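Transcription factor cep-1 (Caenorhabditis elegans, PDB 1T4W) activates transcription by binding the p53 consensus DNA sequence, here through its zinc-containing DNA-binding domain, and promotes germline apoptosis after DNA damage. Local coordinates at residues Glu1-Ile6 with Lys44-Lys49; Asn53-Leu58 with Met124-Val129; Ser57-Phe62 with Ala156-Asp161. All coordinates share one frame; numbering follows the deposited sequence.

Contact 1 (Glu1-Ile6 with Lys44-Lys49); sequences EKWMEI and KWKLDK
The first torsion of Trp3 brings its indole over Lys46. The Trp3 CG sits between the backbone N and the carbonyl carbon (chi1 53°), which folds the ring across to the neighbouring strand. Lys46 CB then lies over one face of the indole, 3.6 Å from the centroid of the Trp3 five-membered ring, a CH-pi contact. The carbonyl carbon (C) of Trp45 touches the same face. Lys46 carries its CG opposite the backbone N (chi1 -176°), and a bend at chi2 brings Lys46 NZ to Glu1 O, a 2.9 Å hydrogen bond. Glu1 is poorly ordered, so this bond is less certain than the strand pairing. Beneath these side chains the strands run antiparallel. Trp3 and Lys46 form a hydrogen-bonded pair, with Lys46 N 2.9 Å from Trp3 O. Glu5 and Lys44 form the next one, with Glu5 N 2.8 Å from Lys44 O. Between them Met4 and Trp45 face the protein interior. Met4 SD stands obliquely to the Trp45 ring, 5.2 Å from the centroid of its six-membered ring, a Met-aromatic contact. Met4 also packs on Leu168. Lys2 NZ bonds to Ile167 O, and Glu5 OE1 forms a salt bridge with Lys29 NZ. Backbone bonds thus fix the register of this edge strand, while Lys46 serves both the indole, through CB, and the Glu1 carbonyl, through NZ.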
# COMPACT_ATOMS: atom_id res chain seq x y z
N GLU A 1 -22.84 2.12 -7.62
CA GLU A 1 -23.24 1.99 -6.19
C GLU A 1 -22.12 2.46 -5.26
O GLU A 1 -22.21 3.53 -4.66
CB GLU A 1 -23.58 0.54 -5.85
CG GLU A 1 -24.05 0.36 -4.42
CD GLU A 1 -23.86 -1.06 -3.92
OE1 GLU A 1 -24.31 -2.00 -4.62
OE2 GLU A 1 -23.28 -1.23 -2.83
N LYS A 2 -21.08 1.64 -5.12
CA LYS A 2 -19.95 1.98 -4.27
C LYS A 2 -18.64 1.46 -4.85
O LYS A 2 -18.59 0.38 -5.44
CB LYS A 2 -20.14 1.41 -2.86
CG LYS A 2 -20.15 -0.13 -2.80
CD LYS A 2 -20.10 -0.66 -1.37
CE LYS A 2 -20.15 -2.20 -1.34
NZ LYS A 2 -20.02 -2.79 0.04
N TRP A 3 -17.57 2.23 -4.68
CA TRP A 3 -16.26 1.78 -5.17
C TRP A 3 -15.16 2.46 -4.40
O TRP A 3 -15.39 3.45 -3.68
CB TRP A 3 -16.09 2.07 -6.66
CG TRP A 3 -16.34 3.50 -7.02
CD1 TRP A 3 -17.49 4.03 -7.55
CD2 TRP A 3 -15.45 4.61 -6.85
NE1 TRP A 3 -17.37 5.38 -7.73
CE2 TRP A 3 -16.12 5.77 -7.31
CE3 TRP A 3 -14.14 4.74 -6.36
CZ2 TRP A 3 -15.53 7.04 -7.28
CZ3 TRP A 3 -13.55 6.01 -6.33
CH2 TRP A 3 -14.25 7.14 -6.79
N MET A 4 -13.95 1.92 -4.53
CA MET A 4 -12.78 2.52 -3.89
C MET A 4 -11.56 2.27 -4.75
O MET A 4 -11.45 1.23 -5.40
CB MET A 4 -12.55 1.98 -2.47
CG MET A 4 -11.35 2.66 -1.76
SD MET A 4 -11.27 2.41 0.05
CE MET A 4 -11.25 0.74 0.10
N GLU A 5 -10.66 3.24 -4.78
CA GLU A 5 -9.45 3.13 -5.57
C GLU A 5 -8.29 3.66 -4.78
O GLU A 5 -8.46 4.59 -3.98
CB GLU A 5 -9.54 3.96 -6.85
CG GLU A 5 -10.57 3.52 -7.87
CD GLU A 5 -10.20 2.21 -8.53
OE1 GLU A 5 -9.01 2.02 -8.86
OE2 GLU A 5 -11.11 1.38 -8.74
N ILE A 6 -7.11 3.07 -4.98
CA ILE A 6 -5.92 3.59 -4.35
C ILE A 6 -4.98 3.93 -5.51
O ILE A 6 -4.87 3.19 -6.47
CB ILE A 6 -5.29 2.58 -3.35
CG1 ILE A 6 -3.99 3.17 -2.82
CG2 ILE A 6 -5.09 1.20 -4.01
CD1 ILE A 6 -3.38 2.45 -1.62
N LYS A 44 -9.50 7.06 -2.75
CA LYS A 44 -10.78 7.69 -3.02
C LYS A 44 -11.89 6.65 -3.03
O LYS A 44 -11.65 5.47 -3.33
CB LYS A 44 -10.75 8.41 -4.38
CG LYS A 44 -9.80 9.62 -4.44
CD LYS A 44 -9.70 10.15 -5.87
CE LYS A 44 -8.90 11.45 -5.96
NZ LYS A 44 -8.88 11.99 -7.37
N TRP A 45 -13.10 7.07 -2.69
CA TRP A 45 -14.22 6.15 -2.71
C TRP A 45 -15.57 6.85 -2.87
O TRP A 45 -15.68 8.05 -2.67
CB TRP A 45 -14.25 5.28 -1.43
CG TRP A 45 -14.34 6.05 -0.13
CD1 TRP A 45 -15.48 6.44 0.52
CD2 TRP A 45 -13.24 6.56 0.64
NE1 TRP A 45 -15.16 7.17 1.64
CE2 TRP A 45 -13.80 7.27 1.74
CE3 TRP A 45 -11.85 6.50 0.50
CZ2 TRP A 45 -13.00 7.91 2.70
CZ3 TRP A 45 -11.05 7.14 1.45
CH2 TRP A 45 -11.63 7.84 2.54
N LYS A 46 -16.56 6.06 -3.26
CA LYS A 46 -17.93 6.52 -3.38
C LYS A 46 -18.76 5.52 -2.57
O LYS A 46 -18.64 4.30 -2.74
CB LYS A 46 -18.41 6.53 -4.82
CG LYS A 46 -19.82 7.10 -4.93
CD LYS A 46 -20.70 6.21 -5.77
CE LYS A 46 -22.18 6.56 -5.60
NZ LYS A 46 -23.04 5.66 -6.41
N LEU A 47 -19.59 6.04 -1.68
CA LEU A 47 -20.41 5.19 -0.83
C LEU A 47 -21.85 5.09 -1.25
O LEU A 47 -22.37 5.93 -1.97
CB LEU A 47 -20.36 5.70 0.61
CG LEU A 47 -19.02 5.51 1.31
CD1 LEU A 47 -19.06 6.16 2.68
CD2 LEU A 47 -18.73 4.02 1.41
N ASP A 48 -22.50 4.02 -0.80
CA ASP A 48 -23.89 3.81 -1.11
C ASP A 48 -24.75 4.60 -0.13
O ASP A 48 -24.25 5.44 0.64
CB ASP A 48 -24.24 2.32 -1.04
CG ASP A 48 -23.63 1.64 0.17
OD1 ASP A 48 -22.40 1.44 0.20
OD2 ASP A 48 -24.40 1.30 1.10
N LYS A 49 -26.04 4.32 -0.16
CA LYS A 49 -27.01 5.01 0.67
C LYS A 49 -26.84 4.79 2.17
O LYS A 49 -26.73 5.76 2.94
CB LYS A 49 -28.41 4.60 0.22
CG LYS A 49 -28.68 4.84 -1.28
CD LYS A 49 -27.73 4.03 -2.18
CE LYS A 49 -27.71 4.53 -3.62
NZ LYS A 49 -26.66 3.86 -4.44

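Contact 2 (Asn53-Leu58 with Met124-Val129); sequences NSNLSL and MYPGAV
Met124 N donates a hydrogen bond of 3.2 Å to Leu56 O. This is the direct backbone hydrogen bond between the two segments. The Met124 side chain lies beside this bond and ends in a methyl group that packs on the other segment. Its CE is 4.0 Å from Leu58 CB and 4.3 Å from Leu56 CB. A bend at the last torsion (chi3 -62°) sets the methyl there. Further along, Pro126 lies against the backbone of Asn53 and Ser54. Pro126 CB is 3.6 Å from Asn53 O, and Pro126 CA makes a CH...O contact of 3.2 Å with Ser54 O. A water bridges Gly127 N, from which it accepts, and Ser54 O, to which it probably donates, at 2.7 Å from each.

The next shell fixes the shape of the loop. Tyr125 to Ala128 form a type II beta turn, closed by the bond from Ala128 N to Tyr125 O. Gly127 takes the turn position with positive phi (90°). Outside the segments, Ser54 OG bonds to His51 O, while Leu56, Leu58 and Met124 all touch Leu159. Pro126 has no N-H to give, so it meets the Asn53 and Ser54 carbonyls through C-H groups, and the water carries the polar link from Gly127.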
# COMPACT_ATOMS: atom_id res chain seq x y z
N ASN A 53 -23.96 8.69 5.98
CA ASN A 53 -23.67 9.45 7.20
C ASN A 53 -22.83 8.67 8.21
O ASN A 53 -22.73 9.05 9.38
CB ASN A 53 -24.97 9.91 7.85
CG ASN A 53 -25.79 10.81 6.95
OD1 ASN A 53 -25.36 11.90 6.56
ND2 ASN A 53 -27.00 10.36 6.59
N SER A 54 -22.21 7.59 7.76
CA SER A 54 -21.41 6.76 8.64
C SER A 54 -20.05 7.34 9.02
O SER A 54 -19.42 8.05 8.24
CB SER A 54 -21.19 5.40 8.01
OG SER A 54 -22.42 4.82 7.65
N ASN A 55 -19.62 7.04 10.23
CA ASN A 55 -18.32 7.47 10.65
C ASN A 55 -17.47 6.30 10.16
O ASN A 55 -17.75 5.16 10.49
CB ASN A 55 -18.25 7.57 12.15
CG ASN A 55 -17.24 8.57 12.60
OD1 ASN A 55 -16.08 8.53 12.18
ND2 ASN A 55 -17.66 9.50 13.45
N LEU A 56 -16.45 6.57 9.36
CA LEU A 56 -15.63 5.49 8.82
C LEU A 56 -14.18 5.56 9.22
O LEU A 56 -13.70 6.58 9.71
CB LEU A 56 -15.73 5.48 7.30
CG LEU A 56 -17.14 5.34 6.70
CD1 LEU A 56 -17.07 5.11 5.20
CD2 LEU A 56 -17.84 4.16 7.34
N SER A 57 -13.48 4.44 9.02
CA SER A 57 -12.05 4.37 9.29
C SER A 57 -11.39 3.65 8.10
O SER A 57 -12.03 2.88 7.37
CB SER A 57 -11.76 3.63 10.60
OG SER A 57 -12.29 2.33 10.60
N LEU A 58 -10.12 3.95 7.87
CA LEU A 58 -9.41 3.32 6.76
C LEU A 58 -8.19 2.57 7.31
O LEU A 58 -7.35 3.15 8.00
CB LEU A 58 -8.94 4.37 5.76
CG LEU A 58 -8.32 3.77 4.48
CD1 LEU A 58 -9.41 3.29 3.52
CD2 LEU A 58 -7.48 4.83 3.80
N MET A 124 -11.52 8.86 10.36
CA MET A 124 -12.12 9.90 9.56
C MET A 124 -13.43 10.43 10.10
O MET A 124 -13.72 10.27 11.28
CB MET A 124 -12.26 9.38 8.15
CG MET A 124 -10.87 8.96 7.67
SD MET A 124 -10.80 8.50 5.98
CE MET A 124 -11.92 7.09 6.02
N TYR A 125 -14.21 11.06 9.25
CA TYR A 125 -15.46 11.63 9.70
C TYR A 125 -16.53 11.38 8.66
O TYR A 125 -16.22 11.15 7.48
CB TYR A 125 -15.27 13.13 9.91
CG TYR A 125 -14.63 13.77 8.70
CD1 TYR A 125 -15.39 14.14 7.59
CD2 TYR A 125 -13.25 13.93 8.63
CE1 TYR A 125 -14.79 14.66 6.44
CE2 TYR A 125 -12.63 14.45 7.48
CZ TYR A 125 -13.41 14.81 6.40
OH TYR A 125 -12.81 15.32 5.27
N PRO A 126 -17.80 11.40 9.08
CA PRO A 126 -18.91 11.16 8.16
C PRO A 126 -18.74 12.11 7.00
O PRO A 126 -18.37 13.27 7.19
CB PRO A 126 -20.14 11.49 9.00
CG PRO A 126 -19.69 11.17 10.40
CD PRO A 126 -18.31 11.77 10.42
N GLY A 127 -18.98 11.61 5.80
CA GLY A 127 -18.85 12.43 4.62
C GLY A 127 -17.47 12.42 3.98
O GLY A 127 -17.33 12.91 2.86
N ALA A 128 -16.44 11.91 4.65
CA ALA A 128 -15.12 11.90 4.03
C ALA A 128 -15.17 10.95 2.83
O ALA A 128 -15.77 9.88 2.91
CB ALA A 128 -14.05 11.46 5.04
N VAL A 129 -14.56 11.34 1.71
CA VAL A 129 -14.57 10.49 0.52
C VAL A 129 -13.17 10.34 -0.07
O VAL A 129 -12.99 9.81 -1.17
CB VAL A 129 -15.51 11.05 -0.57
CG1 VAL A 129 -16.97 11.03 -0.07
CG2 VAL A 129 -15.09 12.49 -0.92
O HOH W 1 -19.58 9.01 5.74

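Contact 3 (Ser57-Phe62 with Ala156-Asp161); sequences SLRIRF and AVFLDD
Arg59 grips Asp160 side-on with two nitrogens, one to each oxygen, in a salt bridge. NE of Arg59 lies 2.6 Å from Asp160 OD2, in a nearly straight bond (172°). NH2 of Arg59 lies 2.9 Å from Asp160 OD1 and meets its syn lone pair. The two flat groups are nearly coplanar. Arg61 NH1 forms a separate salt bridge with Asp81.

Asp160 OD2 also takes a bond from a water that reaches Ser57 OG. A second water joins Ser57 OG to Asp161 O.

The arginine bends at chi3 (-66°), which sets the guanidinium plane 8° from that of the Phe158 ring. Phe158 CB sits over one guanidinium face, 3.5 Å from Arg59 NH2.

Backbone bonds tie the antiparallel strands. Ser57 with Asp160, Arg59 with Phe158 and Arg61 with Ala156 are the hydrogen-bonded pairs.

Apolar contacts line the face bearing Leu58, Ile60, Val157 and Leu159. Leu58 CD1 is 4.0 Å from Leu159 CD1, and Ile60 CG1 is 3.9 Å from Val157 CG1. Ile60 also packs on Phe101 and Ile103 of the other sheet.

This face packs in the sandwich core, while on the other the Arg59 charge is matched by Asp160, whose carboxylate probably holds the guanidinium flat beside Phe158.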
# COMPACT_ATOMS: atom_id res chain seq x y z
N SER A 57 -13.48 4.44 9.02
CA SER A 57 -12.05 4.37 9.29
C SER A 57 -11.39 3.65 8.10
O SER A 57 -12.03 2.88 7.37
CB SER A 57 -11.76 3.63 10.60
OG SER A 57 -12.29 2.33 10.60
N LEU A 58 -10.12 3.95 7.87
CA LEU A 58 -9.41 3.32 6.76
C LEU A 58 -8.19 2.57 7.31
O LEU A 58 -7.35 3.15 8.00
CB LEU A 58 -8.94 4.37 5.76
CG LEU A 58 -8.32 3.77 4.48
CD1 LEU A 58 -9.41 3.29 3.52
CD2 LEU A 58 -7.48 4.83 3.80
N ARG A 59 -8.10 1.28 7.02
CA ARG A 59 -6.97 0.49 7.47
C ARG A 59 -5.99 0.35 6.30
O ARG A 59 -6.40 0.14 5.16
CB ARG A 59 -7.43 -0.89 7.96
CG ARG A 59 -8.02 -0.88 9.37
CD ARG A 59 -8.49 -2.30 9.81
NE ARG A 59 -9.63 -2.79 9.03
CZ ARG A 59 -9.57 -3.80 8.16
NH1 ARG A 59 -8.42 -4.44 7.94
NH2 ARG A 59 -10.67 -4.22 7.54
N ILE A 60 -4.70 0.46 6.61
CA ILE A 60 -3.65 0.36 5.60
C ILE A 60 -2.68 -0.76 6.01
O ILE A 60 -2.15 -0.75 7.11
CB ILE A 60 -2.85 1.67 5.52
CG1 ILE A 60 -3.79 2.84 5.21
CG2 ILE A 60 -1.77 1.55 4.42
CD1 ILE A 60 -3.22 4.20 5.60
N ARG A 61 -2.48 -1.72 5.11
CA ARG A 61 -1.60 -2.85 5.36
C ARG A 61 -0.60 -3.02 4.23
O ARG A 61 -0.80 -2.56 3.10
CB ARG A 61 -2.41 -4.15 5.46
CG ARG A 61 -3.33 -4.28 6.70
CD ARG A 61 -3.74 -5.78 6.85
NE ARG A 61 -2.59 -6.59 7.21
CZ ARG A 61 -2.52 -7.91 7.12
NH1 ARG A 61 -1.40 -8.53 7.49
NH2 ARG A 61 -3.55 -8.61 6.64
N PHE A 62 0.50 -3.70 4.54
CA PHE A 62 1.51 -3.96 3.55
C PHE A 62 1.88 -5.43 3.76
O PHE A 62 2.56 -5.81 4.73
CB PHE A 62 2.70 -3.02 3.70
CG PHE A 62 3.68 -3.09 2.56
CD1 PHE A 62 3.25 -2.85 1.24
CD2 PHE A 62 5.03 -3.42 2.78
CE1 PHE A 62 4.14 -2.92 0.17
CE2 PHE A 62 5.94 -3.49 1.72
CZ PHE A 62 5.50 -3.24 0.40
N ALA A 156 -2.46 -2.67 0.58
CA ALA A 156 -3.92 -2.79 0.61
C ALA A 156 -4.58 -1.87 1.63
O ALA A 156 -4.04 -1.66 2.72
CB ALA A 156 -4.32 -4.27 0.93
N VAL A 157 -5.76 -1.35 1.25
CA VAL A 157 -6.54 -0.47 2.11
C VAL A 157 -7.98 -0.99 2.22
O VAL A 157 -8.53 -1.55 1.28
CB VAL A 157 -6.57 1.00 1.60
CG1 VAL A 157 -5.18 1.64 1.80
CG2 VAL A 157 -6.98 1.03 0.15
N PHE A 158 -8.57 -0.78 3.39
CA PHE A 158 -9.92 -1.25 3.70
C PHE A 158 -10.70 -0.12 4.32
O PHE A 158 -10.19 0.61 5.19
CB PHE A 158 -9.84 -2.41 4.71
CG PHE A 158 -9.01 -3.57 4.24
CD1 PHE A 158 -9.58 -4.59 3.48
CD2 PHE A 158 -7.64 -3.60 4.48
CE1 PHE A 158 -8.78 -5.64 2.95
CE2 PHE A 158 -6.84 -4.63 3.97
CZ PHE A 158 -7.41 -5.65 3.20
N LEU A 159 -11.93 0.05 3.86
CA LEU A 159 -12.79 1.06 4.43
C LEU A 159 -13.74 0.29 5.35
O LEU A 159 -14.44 -0.61 4.88
CB LEU A 159 -13.58 1.80 3.35
CG LEU A 159 -14.30 3.06 3.84
CD1 LEU A 159 -13.29 4.11 4.28
CD2 LEU A 159 -15.17 3.63 2.73
N ASP A 160 -13.73 0.61 6.65
CA ASP A 160 -14.60 -0.07 7.61
C ASP A 160 -15.72 0.84 8.12
O ASP A 160 -15.53 2.05 8.26
CB ASP A 160 -13.84 -0.49 8.86
CG ASP A 160 -12.85 -1.62 8.63
OD1 ASP A 160 -12.90 -2.34 7.61
OD2 ASP A 160 -12.00 -1.77 9.52
N ASP A 161 -16.87 0.24 8.43
CA ASP A 161 -17.98 1.01 8.99
C ASP A 161 -17.75 1.15 10.49
O ASP A 161 -16.70 0.74 11.00
CB ASP A 161 -19.33 0.34 8.70
CG ASP A 161 -19.49 -0.99 9.41
OD1 ASP A 161 -18.70 -1.34 10.31
OD2 ASP A 161 -20.45 -1.70 9.05
O HOH W 2 -11.06 0.22 11.42
O HOH W 3 -14.59 2.20 11.83

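In the fold
The three contacts lie on the same side of the chain's centre, in the beta sandwich of the p53-type DNA-binding domain. Their centres are about 12 to 13 Å apart. Contact 1 joins strands 3-8 and 39-46 in the four-stranded sheet. Contact 3 joins 57-65 and 152-160 in the seven-stranded sheet. Contact 2 holds the start of strand 57-65 against the loop between 119-123 and 130-137, and shares Ser57 and Leu58 with contact 3. Contact 1 closes before the other two open. Between the sheets, Trp45, Leu56 and Met124 pack on Leu159. Together the contacts build part of the beta-sandwich scaffold of the domain, away from the zinc site.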